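Carbohydrate-binding protein (Flavonifractor plautii, PDB 6N1B) acts as an N-acetylgalactosamine deacetylase, probably removing the acetyl group from the A blood-group antigen in a gut-bacterial pathway that converts A to O type blood. Local coordinates at residues P39-D44 with Y73-M78; V77-I82 with E382-W387; W329-I334 with A358-T363. All coordinates share one frame; numbering follows the deposited sequence. Where two conformers were deposited one is given.

Contact 1 of 3, residues P39-D44 with Y73-M78; sequences PAYYSD and YTPNVM
In both Tyr42 (chi1 68°) and Tyr73 (chi1 62°), CG sits between the backbone N and the carbonyl carbon, a setting that sends each ring toward the opposite segment. The polar grip falls at one end. The hydroxyl of Tyr73 donates to the carbonyl of Pro39, OH to O 2.6 Å, approaching in the carbonyl plane with a C=O...donor angle of 148°, while the acceptor lies at the edge of the phenol ring. Pro39 crosses Tyr73 at about a right angle, and its CG stands 3.5 Å from Tyr73 OH. Further along, Pro75 is the apolar counterpart. Pro75 CG touches Ala40 CB at 3.8 Å and approaches Tyr41 CD1 obliquely, 4.2 Å away. The CB of Pro75 meets the edge of the Tyr42 ring, 3.9 Å from CD2 and in the ring plane. Beyond it the tip of Tyr42 comes against Val77, whose CG1 is 3.6 Å from Tyr42 CZ, the two side chains arriving from opposite directions. The Tyr42 hydroxyl finds its polar partners in Ala48 O and Gln51 N, while Tyr83 stacks on the ring. Tyr41 OH likewise bonds Gln110 and Asn85. The evidence therefore describes a loop laid over a strand end without backbone-to-backbone bonds between the two segments. Residues 39-44 lead from strand 30-31, in the sheet of the C-terminal strands, to strand 52-60 of the next sheet, and pack on central strand 67-75. Five successive antiparallel sheets make this passage consistent with the link from closing to first blade of a five-bladed beta-propeller.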
loop_
_atom_site.group_PDB
_atom_site.type_symbol
_atom_site.label_atom_id
_atom_site.label_comp_id
_atom_site.label_asym_id
_atom_site.label_seq_id
_atom_site.Cartn_x
_atom_site.Cartn_y
_atom_site.Cartn_z
ATOM N N PRO A 39 15.049 4.407 0.537
ATOM C CA PRO A 39 16.113 3.796 1.325
ATOM C C PRO A 39 15.602 2.583 2.066
ATOM O O PRO A 39 14.482 2.575 2.588
ATOM C CB PRO A 39 16.544 4.929 2.211
ATOM C CG PRO A 39 15.295 5.692 2.439
ATOM C CD PRO A 39 14.511 5.617 1.177
ATOM N N ALA A 40 16.346 1.522 2.103
ATOM C CA ALA A 40 16.059 0.411 2.944
ATOM C C ALA A 40 17.186 0.216 3.954
ATOM O O ALA A 40 18.379 0.291 3.629
ATOM C CB ALA A 40 15.907 -0.900 2.177
ATOM N N TYR A 41 16.796 -0.103 5.195
ATOM C CA TYR A 41 17.782 -0.125 6.329
ATOM C C TYR A 41 18.727 -1.301 6.258
ATOM O O TYR A 41 19.765 -1.277 6.896
ATOM C CB TYR A 41 17.076 -0.063 7.705
ATOM C CG TYR A 41 16.473 -1.429 8.081
ATOM C CD1 TYR A 41 15.254 -1.888 7.589
ATOM C CD2 TYR A 41 17.146 -2.305 8.938
ATOM C CE1 TYR A 41 14.794 -3.134 7.914
ATOM C CE2 TYR A 41 16.652 -3.550 9.265
ATOM C CZ TYR A 41 15.446 -3.919 8.730
ATOM O OH TYR A 41 14.943 -5.180 9.059
ATOM N N TYR A 42 18.324 -2.401 5.623
ATOM C CA TYR A 42 19.022 -3.652 5.735
ATOM C C TYR A 42 20.369 -3.654 5.037
ATOM O O TYR A 42 20.587 -2.920 4.043
ATOM C CB TYR A 42 18.174 -4.854 5.258
ATOM C CG TYR A 42 17.907 -4.876 3.782
ATOM C CD1 TYR A 42 18.886 -5.398 2.912
ATOM C CD2 TYR A 42 16.738 -4.432 3.201
ATOM C CE1 TYR A 42 18.742 -5.299 1.582
ATOM C CE2 TYR A 42 16.571 -4.360 1.872
ATOM C CZ TYR A 42 17.545 -4.819 1.019
ATOM O OH TYR A 42 17.377 -4.717 -0.375
ATOM N N SER A 43 21.269 -4.528 5.513
ATOM C CA SER A 43 22.491 -4.818 4.804
ATOM C C SER A 43 22.713 -6.311 4.852
ATOM O O SER A 43 22.905 -6.872 5.883
ATOM C CB SER A 43 23.650 -4.034 5.540
ATOM O OG SER A 43 24.894 -4.284 4.853
ATOM N N ASP A 44 22.711 -6.958 3.697
ATOM C CA ASP A 44 22.700 -8.400 3.598
ATOM C C ASP A 44 23.514 -8.696 2.285
ATOM O O ASP A 44 23.107 -8.336 1.233
ATOM C CB ASP A 44 21.263 -8.951 3.481
ATOM C CG ASP A 44 21.223 -10.444 3.465
ATOM O OD1 ASP A 44 22.111 -11.117 2.852
ATOM O OD2 ASP A 44 20.304 -11.059 4.064
ATOM N N TYR A 73 6.294 2.383 3.581
ATOM C CA TYR A 73 6.638 1.341 2.654
ATOM C C TYR A 73 7.386 0.264 3.445
ATOM O O TYR A 73 7.694 0.418 4.638
ATOM C CB TYR A 73 7.545 1.884 1.508
ATOM C CG TYR A 73 8.870 2.432 1.965
ATOM C CD1 TYR A 73 8.957 3.671 2.624
ATOM C CD2 TYR A 73 10.013 1.724 1.848
ATOM C CE1 TYR A 73 10.130 4.128 3.111
ATOM C CE2 TYR A 73 11.247 2.199 2.364
ATOM C CZ TYR A 73 11.255 3.408 2.954
ATOM O OH TYR A 73 12.446 3.921 3.453
ATOM N N THR A 74 7.686 -0.864 2.769
ATOM C CA THR A 74 8.510 -1.928 3.441
ATOM C C THR A 74 9.619 -2.348 2.498
ATOM O O THR A 74 9.353 -2.732 1.354
ATOM C CB THR A 74 7.666 -3.153 3.724
ATOM O OG1 THR A 74 6.875 -3.492 2.556
ATOM C CG2 THR A 74 6.744 -2.960 4.879
ATOM N N PRO A 75 10.852 -2.362 2.978
ATOM C CA PRO A 75 11.840 -3.114 2.287
ATOM C C PRO A 75 11.415 -4.513 2.059
ATOM O O PRO A 75 10.587 -5.077 2.794
ATOM C CB PRO A 75 13.069 -3.115 3.292
ATOM C CG PRO A 75 12.824 -1.848 4.103
ATOM C CD PRO A 75 11.339 -1.850 4.273
ATOM N N ASN A 76 11.965 -5.207 1.047
ATOM C CA ASN A 76 11.784 -6.655 0.921
ATOM C C ASN A 76 12.835 -7.224 0.001
ATOM O O ASN A 76 13.279 -6.545 -0.922
ATOM C CB ASN A 76 10.384 -7.042 0.430
ATOM C CG ASN A 76 9.961 -8.422 0.909
ATOM O OD1 ASN A 76 10.454 -8.913 1.925
ATOM N ND2 ASN A 76 9.018 -9.047 0.113
ATOM N N VAL A 77 13.192 -8.497 0.250
ATOM C CA VAL A 77 14.059 -9.289 -0.641
ATOM C C VAL A 77 13.459 -10.676 -0.768
ATOM O O VAL A 77 12.687 -11.094 0.112
ATOM C CB VAL A 77 15.518 -9.360 -0.053
ATOM C CG1 VAL A 77 16.114 -7.964 0.071
ATOM C CG2 VAL A 77 15.583 -10.114 1.223
ATOM N N MET A 78 13.862 -11.408 -1.776
ATOM C CA MET A 78 13.522 -12.814 -1.867
ATOM C C MET A 78 14.191 -13.622 -0.780
ATOM O O MET A 78 15.258 -13.310 -0.260
ATOM C CB MET A 78 13.935 -13.381 -3.208
ATOM C CG MET A 78 13.204 -12.749 -4.433
ATOM S SD MET A 78 11.418 -12.817 -4.395
ATOM C CE MET A 78 11.149 -14.532 -4.683
#

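Contact 2 of 3, residues V77-I82 with E382-W387; sequences VMRISI and EDDRIW. With FUC (alpha-L-fucopyranose), chain B.
Met78, Arg79 and Trp387 have the most surface buried here. Met78 bends at both chi2 (-56°) and chi3, bringing its thioether between the Arg385 side chain and the Trp387 indole. Met78 CG lies 3.5 Å from Arg385 N, and Met78 SD 3.8 Å from Trp387 CZ2, an oblique Met-aromatic contact. At the same indole, Trp387 NE1 approaches Val77 C at 3.4 Å, with Met78 N near the ring edge. Met78 N donates to a water that also lies 2.8 Å from Arg385 O and probably bridges the segments. Arg79 runs extended beyond CG and grips Asp384 side-on: Arg79 NE to Asp384 OD2 and NH2 to OD1 are both 2.8 Å, the second with an N-H...O angle of 176°. Both oxygens use syn lone pairs, and the two planes are only 13° apart. Glu382 CG sits over one guanidinium face, offset toward its rim, 3.7 Å from Arg79 NH1; the Glu382 carboxylate adds a long, purely electrostatic attraction. Ser81 OG donates to fucose O5 in the conformer modelled here, so with some doubt. Two in-plane bonds thus fix the rotation of the guanidinium, and two carboxylates probably balance the charge of Arg79, which with Ser81 belongs to the glycan pocket.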
loop_
_atom_site.group_PDB
_atom_site.type_symbol
_atom_site.label_atom_id
_atom_site.label_comp_id
_atom_site.label_asym_id
_atom_site.label_seq_id
_atom_site.Cartn_x
_atom_site.Cartn_y
_atom_site.Cartn_z
ATOM N N VAL A 77 13.192 -8.497 0.250
ATOM C CA VAL A 77 14.059 -9.289 -0.641
ATOM C C VAL A 77 13.459 -10.676 -0.768
ATOM O O VAL A 77 12.687 -11.094 0.112
ATOM C CB VAL A 77 15.518 -9.360 -0.053
ATOM C CG1 VAL A 77 16.114 -7.964 0.071
ATOM C CG2 VAL A 77 15.583 -10.114 1.223
ATOM N N MET A 78 13.862 -11.408 -1.776
ATOM C CA MET A 78 13.522 -12.814 -1.867
ATOM C C MET A 78 14.191 -13.622 -0.780
ATOM O O MET A 78 15.258 -13.310 -0.260
ATOM C CB MET A 78 13.935 -13.381 -3.208
ATOM C CG MET A 78 13.204 -12.749 -4.433
ATOM S SD MET A 78 11.418 -12.817 -4.395
ATOM C CE MET A 78 11.149 -14.532 -4.683
ATOM N N ARG A 79 13.441 -14.696 -0.387
ATOM C CA ARG A 79 13.910 -15.746 0.485
ATOM C C ARG A 79 13.780 -15.499 1.984
ATOM O O ARG A 79 13.814 -16.430 2.786
ATOM C CB ARG A 79 15.281 -16.241 0.174
ATOM C CG ARG A 79 15.569 -16.616 -1.304
ATOM C CD ARG A 79 16.770 -17.481 -1.399
ATOM N NE ARG A 79 17.131 -17.672 -2.796
ATOM C CZ ARG A 79 18.162 -18.437 -3.172
ATOM N NH1 ARG A 79 18.895 -19.078 -2.255
ATOM N NH2 ARG A 79 18.444 -18.508 -4.486
ATOM N N ILE A 80 13.763 -14.243 2.370
ATOM C CA ILE A 80 13.704 -13.836 3.777
ATOM C C ILE A 80 12.861 -12.622 3.930
ATOM O O ILE A 80 13.067 -11.664 3.203
ATOM C CB ILE A 80 15.097 -13.716 4.407
ATOM C CG1 ILE A 80 15.074 -13.451 5.909
ATOM C CG2 ILE A 80 15.966 -12.705 3.682
ATOM C CD1 ILE A 80 16.385 -13.751 6.618
ATOM N N SER A 81 11.851 -12.735 4.838
ATOM C CA SER A 81 10.895 -11.646 5.035
ATOM C C SER A 81 11.184 -10.768 6.240
ATOM O O SER A 81 10.418 -9.869 6.585
ATOM C CB SER A 81 9.468 -12.231 5.091
ATOM O OG SER A 81 9.149 -12.784 3.818
ATOM N N ILE A 82 12.329 -11.007 6.900
ATOM C CA ILE A 82 12.640 -10.371 8.124
ATOM C C ILE A 82 12.903 -8.902 8.087
ATOM O O ILE A 82 12.860 -8.203 9.079
ATOM C CB ILE A 82 13.769 -11.130 8.924
ATOM C CG1 ILE A 82 13.500 -11.127 10.463
ATOM C CG2 ILE A 82 15.110 -10.629 8.427
ATOM C CD1 ILE A 82 14.420 -11.925 11.331
ATOM N N GLU A 382 21.317 -14.333 -4.074
ATOM C CA GLU A 382 20.043 -14.788 -3.614
ATOM C C GLU A 382 18.959 -13.832 -4.082
ATOM O O GLU A 382 17.802 -14.035 -3.637
ATOM C CB GLU A 382 20.043 -15.067 -2.105
ATOM C CG GLU A 382 21.038 -16.140 -1.773
ATOM C CD GLU A 382 21.038 -16.582 -0.323
ATOM O OE1 GLU A 382 20.052 -16.388 0.394
ATOM O OE2 GLU A 382 22.004 -17.329 -0.030
ATOM N N ASP A 383 19.257 -12.902 -4.982
ATOM C CA ASP A 383 18.222 -12.082 -5.599
ATOM C C ASP A 383 17.561 -12.856 -6.737
ATOM O O ASP A 383 17.864 -12.627 -7.908
ATOM C CB ASP A 383 18.822 -10.791 -6.068
ATOM C CG ASP A 383 19.142 -9.790 -4.988
ATOM O OD1 ASP A 383 18.481 -9.835 -3.905
ATOM O OD2 ASP A 383 20.167 -9.050 -5.186
ATOM N N ASP A 384 16.659 -13.758 -6.403
ATOM C CA ASP A 384 15.935 -14.472 -7.403
ATOM C C ASP A 384 15.096 -13.568 -8.305
ATOM O O ASP A 384 14.844 -13.790 -9.508
ATOM C CB ASP A 384 15.023 -15.581 -6.826
ATOM C CG ASP A 384 15.733 -16.509 -5.913
ATOM O OD1 ASP A 384 16.788 -17.056 -6.275
ATOM O OD2 ASP A 384 15.367 -16.628 -4.757
ATOM N N ARG A 385 14.623 -12.458 -7.644
ATOM C CA ARG A 385 13.921 -11.351 -8.263
ATOM C C ARG A 385 14.414 -10.081 -7.509
ATOM O O ARG A 385 15.101 -10.226 -6.500
ATOM C CB ARG A 385 12.368 -11.549 -8.002
ATOM C CG ARG A 385 11.828 -12.830 -8.571
ATOM C CD ARG A 385 10.334 -12.976 -8.376
ATOM N NE ARG A 385 9.922 -14.243 -8.975
ATOM C CZ ARG A 385 8.997 -15.041 -8.502
ATOM N NH1 ARG A 385 8.311 -14.792 -7.411
ATOM N NH2 ARG A 385 8.868 -16.208 -9.135
ATOM N N ILE A 386 14.075 -8.943 -8.071
ATOM C CA ILE A 386 14.409 -7.661 -7.451
ATOM C C ILE A 386 13.110 -6.873 -7.289
ATOM O O ILE A 386 12.277 -6.796 -8.158
ATOM C CB ILE A 386 15.413 -6.849 -8.292
ATOM C CG1 ILE A 386 16.773 -7.509 -8.366
ATOM C CG2 ILE A 386 15.576 -5.420 -7.786
ATOM C CD1 ILE A 386 17.627 -7.412 -7.098
ATOM N N TRP A 387 12.970 -6.274 -6.101
ATOM C CA TRP A 387 11.788 -5.505 -5.697
ATOM C C TRP A 387 12.075 -4.003 -5.757
ATOM O O TRP A 387 13.007 -3.549 -5.029
ATOM C CB TRP A 387 11.350 -5.838 -4.258
ATOM C CG TRP A 387 11.142 -7.286 -3.909
ATOM C CD1 TRP A 387 12.068 -8.231 -3.778
ATOM C CD2 TRP A 387 9.859 -7.918 -3.600
ATOM N NE1 TRP A 387 11.514 -9.454 -3.341
ATOM C CE2 TRP A 387 10.139 -9.271 -3.262
ATOM C CE3 TRP A 387 8.574 -7.460 -3.563
ATOM C CZ2 TRP A 387 9.165 -10.160 -2.858
ATOM C CZ3 TRP A 387 7.542 -8.374 -3.220
ATOM C CH2 TRP A 387 7.875 -9.692 -2.873
HETATM C C1 FUC B . 6.542 -15.065 2.951
HETATM C C2 FUC B . 6.206 -15.434 4.405
HETATM C C3 FUC B . 6.874 -16.776 4.775
HETATM C C4 FUC B . 8.378 -16.640 4.631
HETATM C C5 FUC B . 8.698 -16.279 3.189
HETATM C C6 FUC B . 10.198 -16.010 2.866
HETATM O O2 FUC B . 4.762 -15.609 4.532
HETATM O O3 FUC B . 6.605 -17.089 6.168
HETATM O O4 FUC B . 8.844 -15.639 5.525
HETATM O O5 FUC B . 7.978 -15.054 2.846
HETATM O O HOH W 1 15.455 -10.104 -3.753
#

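Contact 3 of 3, residues W329-I334 with A358-T363; sequences WDDFQI and ALQKDT
Ala358 CB is the apolar centre, approached by Asp330 CB at 3.4 Å, by Trp329 CZ3 at 3.7 Å and by Ile334 CD1 at 4.2 Å. Asp330 CB also lies over the centre of the Trp329 ring. On the other face of the sheet Leu359 runs alongside Gln333, the two side chains pointing the same way. Next come the backbone bonds: Leu359 N donates to Gln333 O at 3.2 Å, and Phe332 N to Leu359 O at 2.9 Å. Phe332, with CG anti to the backbone N (chi1 -178°), turns the outer end of its ring away from 358-363 and makes a cation-pi contact with Arg385, while Phe332 CB and CD1 still touch Lys361 CB, each at 3.9 Å. Asp331 forms the polar edge. Asp331 OD1 takes the Lys361 backbone N-H through the syn lone pair at 2.8 Å, with an N-H...O angle of 163°. Asp331 OD2 receives Lys361 NZ at 3.0 Å from well above the carboxylate plane, 70° out of it. A water joins that same OD2 to Gln360 NE2 and Lys361 O, Gly327 N is a further donor to it, and Asp326 is a second anion for the lysine. Pairs Gln333-Leu359 and Ile334-Ala358 establish antiparallel register at the open end of the hairpin 333-342/351-361, consistent with a blade of a five-bladed beta-propeller.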
loop_
_atom_site.group_PDB
_atom_site.type_symbol
_atom_site.label_atom_id
_atom_site.label_comp_id
_atom_site.label_asym_id
_atom_site.label_seq_id
_atom_site.Cartn_x
_atom_site.Cartn_y
_atom_site.Cartn_z
ATOM N N TRP A 329 12.729 -3.650 -15.144
ATOM C CA TRP A 329 12.676 -3.798 -13.676
ATOM C C TRP A 329 11.282 -4.256 -13.194
ATOM O O TRP A 329 11.180 -4.745 -12.060
ATOM C CB TRP A 329 13.081 -2.491 -12.975
ATOM C CG TRP A 329 12.117 -1.366 -13.116
ATOM C CD1 TRP A 329 12.059 -0.371 -14.112
ATOM C CD2 TRP A 329 10.997 -1.082 -12.251
ATOM N NE1 TRP A 329 11.044 0.506 -13.891
ATOM C CE2 TRP A 329 10.363 0.068 -12.789
ATOM C CE3 TRP A 329 10.502 -1.628 -11.065
ATOM C CZ2 TRP A 329 9.240 0.637 -12.200
ATOM C CZ3 TRP A 329 9.430 -1.069 -10.450
ATOM C CH2 TRP A 329 8.790 0.052 -11.022
ATOM N N ASP A 330 10.256 -4.092 -14.036
ATOM C CA ASP A 330 8.874 -4.466 -13.686
ATOM C C ASP A 330 8.399 -5.626 -14.562
ATOM O O ASP A 330 7.181 -5.703 -14.792
ATOM C CB ASP A 330 7.980 -3.258 -13.723
ATOM C CG ASP A 330 7.869 -2.598 -15.063
ATOM O OD1 ASP A 330 8.543 -3.023 -16.063
ATOM O OD2 ASP A 330 7.017 -1.695 -15.246
ATOM N N ASP A 331 9.272 -6.533 -15.021
ATOM C CA ASP A 331 8.869 -7.554 -15.981
ATOM C C ASP A 331 8.246 -8.813 -15.392
ATOM O O ASP A 331 7.738 -9.622 -16.210
ATOM C CB ASP A 331 10.021 -7.951 -16.900
ATOM C CG ASP A 331 11.055 -8.778 -16.174
ATOM O OD1 ASP A 331 11.097 -8.965 -14.963
ATOM O OD2 ASP A 331 11.977 -9.306 -17.011
ATOM N N PHE A 332 8.224 -8.989 -14.065
ATOM C CA PHE A 332 7.595 -10.186 -13.469
ATOM C C PHE A 332 6.148 -9.993 -13.153
ATOM O O PHE A 332 5.273 -10.825 -13.503
ATOM C CB PHE A 332 8.360 -10.730 -12.298
ATOM C CG PHE A 332 7.747 -11.995 -11.684
ATOM C CD1 PHE A 332 7.682 -13.152 -12.410
ATOM C CD2 PHE A 332 7.164 -11.946 -10.455
ATOM C CE1 PHE A 332 7.037 -14.255 -11.904
ATOM C CE2 PHE A 332 6.494 -13.096 -9.965
ATOM C CZ PHE A 332 6.496 -14.228 -10.670
ATOM N N GLN A 333 5.860 -8.966 -12.369
ATOM C CA GLN A 333 4.488 -8.674 -11.939
ATOM C C GLN A 333 4.411 -7.227 -11.511
ATOM O O GLN A 333 5.459 -6.692 -11.056
ATOM C CB GLN A 333 4.047 -9.607 -10.815
ATOM C CG GLN A 333 4.552 -9.277 -9.457
ATOM C CD GLN A 333 4.413 -10.391 -8.458
ATOM O OE1 GLN A 333 3.197 -10.975 -8.288
ATOM N NE2 GLN A 333 5.410 -10.729 -7.776
ATOM N N ILE A 334 3.196 -6.649 -11.601
ATOM C CA ILE A 334 2.950 -5.431 -10.892
ATOM C C ILE A 334 2.458 -5.760 -9.518
ATOM O O ILE A 334 1.565 -6.646 -9.361
ATOM C CB ILE A 334 1.996 -4.493 -11.622
ATOM C CG1 ILE A 334 2.404 -4.274 -13.089
ATOM C CG2 ILE A 334 1.833 -3.227 -10.895
ATOM C CD1 ILE A 334 3.752 -3.689 -13.265
ATOM N N ALA A 358 6.834 -3.224 -8.098
ATOM C CA ALA A 358 6.932 -4.301 -9.086
ATOM C C ALA A 358 8.181 -5.112 -8.794
ATOM O O ALA A 358 8.985 -4.786 -7.935
ATOM C CB ALA A 358 6.912 -3.757 -10.498
ATOM N N LEU A 359 8.290 -6.215 -9.539
ATOM C CA LEU A 359 9.452 -7.128 -9.421
ATOM C C LEU A 359 9.959 -7.458 -10.823
ATOM O O LEU A 359 9.176 -7.555 -11.751
ATOM C CB LEU A 359 9.060 -8.443 -8.722
ATOM C CG LEU A 359 8.731 -8.376 -7.251
ATOM C CD1 LEU A 359 7.348 -7.840 -6.947
ATOM C CD2 LEU A 359 8.909 -9.720 -6.638
ATOM N N GLN A 360 11.302 -7.687 -10.853
ATOM C CA GLN A 360 11.989 -8.192 -12.017
ATOM C C GLN A 360 12.294 -9.617 -11.787
ATOM O O GLN A 360 12.770 -10.035 -10.707
ATOM C CB GLN A 360 13.261 -7.384 -12.283
ATOM C CG GLN A 360 13.952 -7.832 -13.568
ATOM C CD GLN A 360 15.152 -7.008 -13.999
ATOM O OE1 GLN A 360 15.436 -5.946 -13.436
ATOM N NE2 GLN A 360 15.876 -7.571 -15.002
ATOM N N LYS A 361 12.055 -10.467 -12.817
ATOM C CA LYS A 361 12.348 -11.919 -12.753
ATOM C C LYS A 361 13.806 -12.269 -13.103
ATOM O O LYS A 361 14.480 -11.582 -13.815
ATOM C CB LYS A 361 11.409 -12.730 -13.613
ATOM C CG LYS A 361 11.415 -12.304 -15.074
ATOM C CD LYS A 361 10.441 -13.174 -15.891
ATOM C CE LYS A 361 10.004 -12.382 -17.068
ATOM N NZ LYS A 361 11.090 -12.030 -17.929
ATOM N N ASP A 362 14.204 -13.431 -12.597
ATOM C CA ASP A 362 15.420 -14.068 -13.118
ATOM C C ASP A 362 16.681 -13.249 -12.952
ATOM O O ASP A 362 17.548 -13.139 -13.809
ATOM C CB ASP A 362 15.257 -14.562 -14.547
ATOM C CG ASP A 362 14.149 -15.556 -14.677
ATOM O OD1 ASP A 362 14.022 -16.475 -13.865
ATOM O OD2 ASP A 362 13.429 -15.389 -15.639
ATOM N N THR A 363 16.826 -12.637 -11.777
ATOM C CA THR A 363 17.819 -11.594 -11.588
ATOM C C THR A 363 19.152 -12.066 -10.880
ATOM O O THR A 363 20.081 -11.250 -10.774
ATOM C CB THR A 363 17.283 -10.430 -10.782
ATOM O OG1 THR A 363 16.608 -10.889 -9.613
ATOM C CG2 THR A 363 16.360 -9.564 -11.607
HETATM O O HOH W 2 14.407 -9.995 -16.114
#

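Contact 3 is the most buried and alone contains strand pairing; contacts 1 and 2 are partly buried and bring loops against strand ends. Contacts 1 and 2 share Val77 and Met78, with centres 9 Å apart: Val77 turns its side chain toward the loop 39-44, Met78 toward 382-387. Contacts 2 and 3 meet through neighbouring strands 385-395 and 351-361, where Gln360 N lies 3.0 Å from Ile386 O, a probable hydrogen bond. Chemistry follows position. Contact 1 is largely apolar with one phenol-to-carbonyl bond, contact 2 places a charged network near the glycan, and contact 3 surrounds a methyl centre with backbone bonds and an aspartate-lysine edge.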